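Local coordinates for protein polyketide synthase PksJ (PDB 4J1Q) that probably reduces alpha- and beta-keto groups of acyl intermediates stereoselectively, as an NADPH-dependent ketoreductase of the bacillaene assembly line, at residues Y44-I49 / V100-A105; L51-R56 / Q86-N91; K182-M187 / Q429-E434. All blocks are in the same frame, centred on the assembly; numbering follows the deposited sequence.

Interaction 1 (Y44-I49 / V100-A105); sequences YTEHII and VRKLSA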
# COMPACT_ATOMS: atom_id res chain seq x y z
N TYR A 44 -29.04 -5.93 7.93
CA TYR A 44 -28.38 -4.63 7.98
C TYR A 44 -29.35 -3.48 8.27
O TYR A 44 -30.35 -3.30 7.57
CB TYR A 44 -27.61 -4.36 6.70
CG TYR A 44 -26.49 -5.35 6.47
CD1 TYR A 44 -25.44 -5.45 7.37
CD2 TYR A 44 -26.55 -6.26 5.42
CE1 TYR A 44 -24.43 -6.38 7.19
CE2 TYR A 44 -25.55 -7.20 5.23
CZ TYR A 44 -24.49 -7.25 6.12
OH TYR A 44 -23.50 -8.19 5.94
N THR A 45 -29.05 -2.71 9.32
CA THR A 45 -29.73 -1.45 9.57
C THR A 45 -29.60 -0.48 8.41
O THR A 45 -30.46 0.37 8.21
CB THR A 45 -29.18 -0.77 10.83
OG1 THR A 45 -27.78 -0.56 10.66
CG2 THR A 45 -29.42 -1.64 12.04
N GLU A 46 -28.50 -0.59 7.66
CA GLU A 46 -28.22 0.35 6.58
C GLU A 46 -27.36 -0.24 5.48
O GLU A 46 -26.52 -1.12 5.72
CB GLU A 46 -27.59 1.63 7.14
CG GLU A 46 -27.82 2.87 6.28
CD GLU A 46 -27.57 4.16 7.04
OE1 GLU A 46 -27.20 5.17 6.38
OE2 GLU A 46 -27.74 4.18 8.28
N HIS A 47 -27.59 0.21 4.25
CA HIS A 47 -26.84 -0.25 3.09
C HIS A 47 -26.34 0.92 2.29
O HIS A 47 -27.13 1.73 1.78
CB HIS A 47 -27.68 -1.14 2.20
CG HIS A 47 -26.91 -1.78 1.06
ND1 HIS A 47 -27.28 -2.94 0.50
CD2 HIS A 47 -25.73 -1.38 0.42
CE1 HIS A 47 -26.41 -3.26 -0.48
NE2 HIS A 47 -25.48 -2.29 -0.55
N ILE A 48 -25.01 0.99 2.17
CA ILE A 48 -24.36 2.08 1.46
C ILE A 48 -23.48 1.57 0.35
O ILE A 48 -22.73 0.60 0.54
CB ILE A 48 -23.51 2.95 2.41
CG1 ILE A 48 -24.37 3.44 3.56
CG2 ILE A 48 -22.88 4.11 1.65
CD1 ILE A 48 -23.76 4.60 4.31
N ILE A 49 -23.59 2.20 -0.81
CA ILE A 49 -22.75 1.85 -1.95
C ILE A 49 -22.09 3.08 -2.53
O ILE A 49 -22.74 4.10 -2.74
CB ILE A 49 -23.53 1.09 -3.04
CG1 ILE A 49 -24.72 1.91 -3.51
CG2 ILE A 49 -24.01 -0.24 -2.50
CD1 ILE A 49 -25.52 1.24 -4.62
N VAL A 100 -20.91 7.26 12.83
CA VAL A 100 -20.27 6.58 13.93
C VAL A 100 -21.27 6.17 15.01
O VAL A 100 -21.18 5.09 15.58
CB VAL A 100 -19.16 7.43 14.54
CG1 VAL A 100 -19.73 8.53 15.43
CG2 VAL A 100 -18.20 6.54 15.30
N ARG A 101 -22.24 7.04 15.29
CA ARG A 101 -23.25 6.74 16.28
C ARG A 101 -24.13 5.58 15.83
O ARG A 101 -24.46 4.71 16.63
CB ARG A 101 -24.11 7.98 16.57
CG ARG A 101 -24.16 8.38 18.04
CD ARG A 101 -24.19 9.89 18.23
NE ARG A 101 -23.00 10.52 17.66
CZ ARG A 101 -22.77 11.83 17.64
NH1 ARG A 101 -23.63 12.68 18.19
NH2 ARG A 101 -21.66 12.28 17.07
N LYS A 102 -24.46 5.53 14.54
CA LYS A 102 -25.20 4.39 14.01
C LYS A 102 -24.45 3.07 14.21
O LYS A 102 -25.00 2.11 14.76
CB LYS A 102 -25.49 4.59 12.52
CG LYS A 102 -26.43 5.74 12.21
CD LYS A 102 -26.70 5.79 10.72
CE LYS A 102 -27.67 6.90 10.35
NZ LYS A 102 -27.86 6.97 8.87
N LEU A 103 -23.21 3.03 13.75
CA LEU A 103 -22.41 1.82 13.87
C LEU A 103 -22.49 1.30 15.30
O LEU A 103 -22.53 0.11 15.52
CB LEU A 103 -20.95 2.09 13.50
CG LEU A 103 -20.70 2.44 12.03
CD1 LEU A 103 -19.22 2.69 11.80
CD2 LEU A 103 -21.19 1.33 11.12
N SER A 104 -22.54 2.20 16.26
CA SER A 104 -22.71 1.77 17.63
C SER A 104 -24.04 1.05 17.76
O SER A 104 -24.12 -0.03 18.32
CB SER A 104 -22.65 2.95 18.61
OG SER A 104 -22.95 2.52 19.92
N ALA A 105 -25.08 1.63 17.16
CA ALA A 105 -26.44 1.15 17.34
C ALA A 105 -26.67 -0.18 16.64
O ALA A 105 -27.25 -1.10 17.22
CB ALA A 105 -27.45 2.18 16.86
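Glu46 and Lys102 meet in a single charged pair at the surface, a compact example of how the start of a strand and a short helix can be joined through two long side chains. The ionic part is a forked salt bridge. Lys102 NZ lies 2.9 Å from OE2 of Glu46, and a second, weak hydrogen bond runs from NZ to OE1 of Glu46 at 3.1 Å. The exact place of NZ is somewhat doubtful, because it sits too close to another atom of the model. Lys99, just ahead of the helix, forms a salt bridge with OE1, so the two lysines gather round one carboxylate.

The non-ionic part is slight. The lysine is fully extended beyond CG and crosses the glutamate at about a right angle, and its CD lies 3.1 Å from Glu46 OE2. Glu46 reaches out with CG anti to its own backbone nitrogen (chi1 -154°), its chain likewise extended.

Glu46 begins strand 46-52, which is hydrogen-bonded to strand 108-115, while helix 100-105 leads into that same neighbour. The bridge thus ties the start of the strand to the short helix that precedes its neighbour in the Rossmann-like structural subdomain of polyketide synthase ketoreductases.

Interaction 2 (L51-R56 / Q86-N91); sequences LFETER and QCYMQN
In the Rossmann-like structural subdomain, where helices pack on parallel strands, Phe52, which ends strand 46-52, and Glu53 just after it meet Tyr88 and Met89 of helix 81-98. The polar half of the contact is one short hydrogen bond: Tyr88 OH donates to OE2 of Glu53 over 2.5 Å. The acceptor uses its anti lone pair, on the side away from OE1. OE2 comes in at the edge of the phenol, near the ring plane, and also lies 3.2 Å from Tyr88 CE2, while the carboxylate plane stands 77° from the ring. The hydroxyl accepts a weak hydrogen bond from Ala77 N, and Glu53 OE1 has a long, weak ion pair with Arg84.

The apolar half gathers round Phe52. The Phe52 and Tyr88 side chains slide past each other in opposite directions, their rings obliquely set, with planes at 68° and centroids 6.0 Å apart. Phe52 CD1 approaches Tyr88 CD2 to 3.8 Å, and Phe52 CE1 is equally close to Tyr88 CB. Met89 starts out away from the strand, but its chain bends back at chi2 (-56°) and at chi3, which carries the methyl CE to 3.9 Å from Phe52 CE1.

Phe123 meets both aromatic rings and joins this buried cluster. Strand 46-52 lies between strands 70-74 and 108-115, and Tyr88 also touches Leu74 on the first of them. Met89 also touches Phe307 of helix 304-324.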
# COMPACT_ATOMS: atom_id res chain seq x y z
N LEU A 51 -19.64 4.65 -5.48
CA LEU A 51 -19.16 4.43 -6.86
C LEU A 51 -18.03 5.40 -7.20
O LEU A 51 -18.22 6.62 -7.17
CB LEU A 51 -20.29 4.61 -7.89
CG LEU A 51 -21.73 4.33 -7.47
CD1 LEU A 51 -22.68 4.92 -8.50
CD2 LEU A 51 -21.95 2.83 -7.32
N PHE A 52 -16.91 4.86 -7.64
CA PHE A 52 -15.72 5.64 -7.91
C PHE A 52 -15.66 6.01 -9.38
O PHE A 52 -15.04 5.31 -10.18
CB PHE A 52 -14.48 4.83 -7.54
CG PHE A 52 -14.20 4.80 -6.08
CD1 PHE A 52 -13.36 5.73 -5.50
CD2 PHE A 52 -14.78 3.84 -5.27
CE1 PHE A 52 -13.13 5.72 -4.14
CE2 PHE A 52 -14.54 3.82 -3.90
CZ PHE A 52 -13.76 4.80 -3.34
N GLU A 53 -16.23 7.16 -9.72
CA GLU A 53 -16.17 7.67 -11.08
C GLU A 53 -16.70 6.63 -12.06
O GLU A 53 -16.15 6.43 -13.15
CB GLU A 53 -14.76 8.07 -11.43
CG GLU A 53 -14.10 8.84 -10.31
CD GLU A 53 -12.94 9.67 -10.78
OE1 GLU A 53 -12.29 9.26 -11.76
OE2 GLU A 53 -12.67 10.71 -10.14
N THR A 54 -17.74 5.94 -11.63
CA THR A 54 -18.41 4.95 -12.45
C THR A 54 -19.20 5.67 -13.54
O THR A 54 -19.26 6.91 -13.56
CB THR A 54 -19.37 4.08 -11.60
OG1 THR A 54 -20.48 4.89 -11.16
CG2 THR A 54 -18.64 3.53 -10.37
N GLU A 55 -19.80 4.91 -14.44
CA GLU A 55 -20.65 5.47 -15.49
C GLU A 55 -21.99 6.00 -14.98
O GLU A 55 -22.61 5.42 -14.07
CB GLU A 55 -20.87 4.47 -16.63
CG GLU A 55 -19.62 4.22 -17.47
CD GLU A 55 -18.97 5.49 -17.96
OE1 GLU A 55 -19.69 6.40 -18.44
OE2 GLU A 55 -17.72 5.59 -17.88
N ARG A 56 -22.39 7.14 -15.54
CA ARG A 56 -23.65 7.79 -15.22
C ARG A 56 -24.76 6.75 -15.23
O ARG A 56 -25.64 6.75 -14.37
CB ARG A 56 -23.95 8.81 -16.31
CG ARG A 56 -23.95 8.19 -17.70
CD ARG A 56 -24.33 9.17 -18.80
NE ARG A 56 -24.18 8.54 -20.12
CZ ARG A 56 -24.93 8.81 -21.18
NH1 ARG A 56 -25.91 9.69 -21.09
NH2 ARG A 56 -24.71 8.18 -22.33
N GLN A 86 -6.69 10.67 -2.79
CA GLN A 86 -6.61 11.32 -1.48
C GLN A 86 -7.95 11.98 -1.13
O GLN A 86 -8.48 11.78 -0.03
CB GLN A 86 -5.48 12.36 -1.45
CG GLN A 86 -4.11 11.80 -1.80
CD GLN A 86 -2.97 12.65 -1.28
OE1 GLN A 86 -3.19 13.59 -0.51
NE2 GLN A 86 -1.75 12.31 -1.66
N CYS A 87 -8.51 12.70 -2.10
CA CYS A 87 -9.81 13.34 -1.93
C CYS A 87 -10.90 12.33 -1.58
O CYS A 87 -11.62 12.50 -0.61
CB CYS A 87 -10.18 14.13 -3.18
SG CYS A 87 -11.59 15.24 -2.96
N TYR A 88 -11.00 11.26 -2.36
CA TYR A 88 -12.10 10.32 -2.17
C TYR A 88 -11.95 9.54 -0.88
O TYR A 88 -12.95 9.25 -0.21
CB TYR A 88 -12.21 9.35 -3.34
CG TYR A 88 -12.65 10.00 -4.62
CD1 TYR A 88 -13.36 11.21 -4.61
CD2 TYR A 88 -12.40 9.41 -5.83
CE1 TYR A 88 -13.80 11.79 -5.78
CE2 TYR A 88 -12.80 10.01 -7.02
CZ TYR A 88 -13.50 11.19 -6.98
OH TYR A 88 -13.89 11.76 -8.17
N MET A 89 -10.69 9.27 -0.50
CA MET A 89 -10.41 8.61 0.78
C MET A 89 -10.90 9.45 1.94
O MET A 89 -11.49 8.94 2.88
CB MET A 89 -8.91 8.31 0.94
CG MET A 89 -8.37 7.28 -0.04
SD MET A 89 -9.26 5.70 0.04
CE MET A 89 -10.22 5.81 -1.48
N GLN A 90 -10.68 10.76 1.84
CA GLN A 90 -11.17 11.67 2.85
C GLN A 90 -12.68 11.67 2.91
O GLN A 90 -13.26 11.76 4.01
CB GLN A 90 -10.65 13.09 2.63
CG GLN A 90 -11.14 14.05 3.68
CD GLN A 90 -10.61 15.46 3.50
OE1 GLN A 90 -11.38 16.39 3.22
NE2 GLN A 90 -9.30 15.65 3.69
N ASN A 91 -13.33 11.60 1.75
CA ASN A 91 -14.79 11.49 1.71
C ASN A 91 -15.29 10.22 2.38
O ASN A 91 -16.23 10.30 3.18
CB ASN A 91 -15.32 11.54 0.27
CG ASN A 91 -15.02 12.85 -0.40
OD1 ASN A 91 -14.95 13.89 0.25
ND2 ASN A 91 -14.78 12.81 -1.70

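Interaction 3 (K182-M187 / Q429-E434); sequences KGWREM and QVFVME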
# COMPACT_ATOMS: atom_id res chain seq x y z
N LYS A 182 -10.41 -12.09 -3.33
CA LYS A 182 -8.97 -12.06 -3.01
C LYS A 182 -8.66 -12.84 -1.74
O LYS A 182 -9.42 -12.78 -0.77
CB LYS A 182 -8.47 -10.62 -2.88
CG LYS A 182 -7.01 -10.41 -3.25
CD LYS A 182 -6.55 -9.01 -2.84
CE LYS A 182 -6.60 -8.02 -4.00
NZ LYS A 182 -5.50 -8.31 -4.97
N GLY A 183 -7.58 -13.61 -1.77
CA GLY A 183 -7.09 -14.36 -0.63
C GLY A 183 -5.57 -14.51 -0.78
O GLY A 183 -4.97 -13.87 -1.63
N TRP A 184 -4.97 -15.42 -0.02
CA TRP A 184 -3.53 -15.46 0.15
C TRP A 184 -2.97 -16.82 -0.16
O TRP A 184 -3.16 -17.75 0.62
CB TRP A 184 -3.14 -15.07 1.57
CG TRP A 184 -3.36 -13.61 1.87
CD1 TRP A 184 -4.31 -13.04 2.72
CD2 TRP A 184 -2.61 -12.48 1.32
NE1 TRP A 184 -4.19 -11.66 2.74
CE2 TRP A 184 -3.20 -11.26 1.90
CE3 TRP A 184 -1.54 -12.35 0.44
CZ2 TRP A 184 -2.72 -10.00 1.61
CZ3 TRP A 184 -1.07 -11.07 0.14
CH2 TRP A 184 -1.63 -9.92 0.72
N ARG A 185 -2.27 -16.94 -1.29
CA ARG A 185 -1.48 -18.13 -1.60
C ARG A 185 -0.06 -18.02 -1.07
O ARG A 185 0.67 -17.05 -1.38
CB ARG A 185 -1.48 -18.44 -3.10
CG ARG A 185 -0.92 -19.83 -3.44
CD ARG A 185 -1.54 -20.42 -4.71
NE ARG A 185 -1.27 -19.63 -5.91
CZ ARG A 185 -0.11 -19.61 -6.57
NH1 ARG A 185 0.90 -20.37 -6.16
NH2 ARG A 185 0.05 -18.83 -7.63
N GLU A 186 0.35 -19.02 -0.30
CA GLU A 186 1.71 -19.10 0.21
C GLU A 186 2.76 -19.20 -0.90
O GLU A 186 2.51 -19.75 -1.97
CB GLU A 186 1.86 -20.27 1.19
CG GLU A 186 3.15 -20.24 1.99
CD GLU A 186 3.35 -21.47 2.85
OE1 GLU A 186 4.36 -21.54 3.59
OE2 GLU A 186 2.48 -22.37 2.81
N MET A 187 3.91 -18.59 -0.66
CA MET A 187 5.05 -18.71 -1.55
C MET A 187 6.11 -19.58 -0.88
O MET A 187 6.29 -19.52 0.34
CB MET A 187 5.63 -17.32 -1.86
CG MET A 187 4.60 -16.21 -1.80
SD MET A 187 5.28 -14.56 -2.08
CE MET A 187 5.71 -14.66 -3.81
N GLN A 429 3.43 -7.84 -5.49
CA GLN A 429 3.10 -7.68 -4.09
C GLN A 429 3.50 -8.89 -3.29
O GLN A 429 3.06 -10.02 -3.57
CB GLN A 429 1.59 -7.43 -3.93
CG GLN A 429 1.22 -6.54 -2.77
CD GLN A 429 -0.28 -6.53 -2.53
OE1 GLN A 429 -1.07 -6.47 -3.48
NE2 GLN A 429 -0.69 -6.65 -1.28
N VAL A 430 4.26 -8.65 -2.24
CA VAL A 430 4.73 -9.71 -1.38
C VAL A 430 4.40 -9.30 0.05
O VAL A 430 4.76 -8.22 0.50
CB VAL A 430 6.27 -9.87 -1.52
CG1 VAL A 430 6.83 -10.71 -0.38
CG2 VAL A 430 6.61 -10.51 -2.86
N PHE A 431 3.71 -10.16 0.76
CA PHE A 431 3.32 -9.88 2.12
C PHE A 431 4.23 -10.67 3.05
O PHE A 431 4.27 -11.89 2.99
CB PHE A 431 1.86 -10.27 2.33
CG PHE A 431 1.42 -10.25 3.75
CD1 PHE A 431 0.39 -9.44 4.14
CD2 PHE A 431 1.95 -11.12 4.68
CE1 PHE A 431 -0.08 -9.46 5.44
CE2 PHE A 431 1.54 -11.09 6.00
CZ PHE A 431 0.51 -10.26 6.37
N VAL A 432 4.97 -9.99 3.90
CA VAL A 432 5.94 -10.66 4.73
C VAL A 432 5.53 -10.59 6.19
O VAL A 432 5.15 -9.54 6.69
CB VAL A 432 7.33 -10.04 4.59
CG1 VAL A 432 8.34 -10.79 5.47
CG2 VAL A 432 7.75 -10.05 3.13
N MET A 433 5.59 -11.73 6.85
CA MET A 433 5.19 -11.85 8.23
C MET A 433 6.28 -12.62 8.95
O MET A 433 6.80 -13.58 8.42
CB MET A 433 3.93 -12.68 8.28
CG MET A 433 2.81 -12.07 9.06
SD MET A 433 1.28 -12.91 8.59
CE MET A 433 0.05 -11.82 9.31
N GLU A 434 6.62 -12.23 10.17
CA GLU A 434 7.51 -13.06 11.00
C GLU A 434 6.88 -13.34 12.35
O GLU A 434 6.42 -12.43 13.02
CB GLU A 434 8.87 -12.39 11.20
CG GLU A 434 9.93 -12.75 10.18
CD GLU A 434 11.11 -13.50 10.77
OE1 GLU A 434 12.01 -12.85 11.35
OE2 GLU A 434 11.15 -14.73 10.62
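Trp184 and Phe431 form an edge-to-face aromatic pair across the join between the two halves of the ketoreductase fold. Strand 178-186 and strand 429-435 both run antiparallel to strand 22-31, which lies between them, so the contact is made by side chains reaching past an intervening strand. Strand 429-435 is in turn paired with strand 377-383 of the Rossmann fold that binds NADPH.

The aromatic pair is the centre of the contact. The edge of Phe431 is directed at the face of the six-membered ring of Trp184, with centroids 5.2 Å apart and planes at 56°. CD1 of Phe431 lies over that face, 4.0 Å from Trp184 CZ2, while CB of Phe431 packs 3.7 Å from CZ3 of the indole. CG of Phe431 stands anti to its backbone nitrogen (chi1 170°), which sends the ring on from CB so that CD1 comes over the indole. The two side chains cross at about a right angle. Cys342 of helix 339-343 touches both, and Val339 and Leu343 add to the cover on Phe431, whose side chain is about 10 Å from the bound NADPH.

The amide contact is looser. Gln429 comes to the rim of the indole with its amide plane perpendicular to the ring, and NE2 is 3.9 Å from Trp184 CH2. That nitrogen is already committed to a hydrogen bond with OD1 of Asn382 on strand 377-383, which helps hold the amide in this orientation.

A separate apolar touch lies farther along, where the thioether sulfur SD of Met187 rests 4.3 Å from the methyl CG2 of Val430.

How the interactions relate
Read from the N terminus, the chain makes strand 22-31 and then strand 46-52, which supplies one side of both interaction 1 and interaction 2. Interaction 2 closes a loop when helix 81-98 arrives, and interaction 1 closes a wider one at the succeeding helix 100-105. Interaction 2 is therefore nested within interaction 1, their centres 20 Å apart at different ends of one strand. Together they bind helices to the strands of the structural subdomain. Interaction 3 opens only after both have closed and spans more than 240 residues, including the NADPH-binding Rossmann fold. It links strand 178-186 to strand 429-435 across the intervening strand 22-31, about 14 Å at nearest atoms from interaction 2.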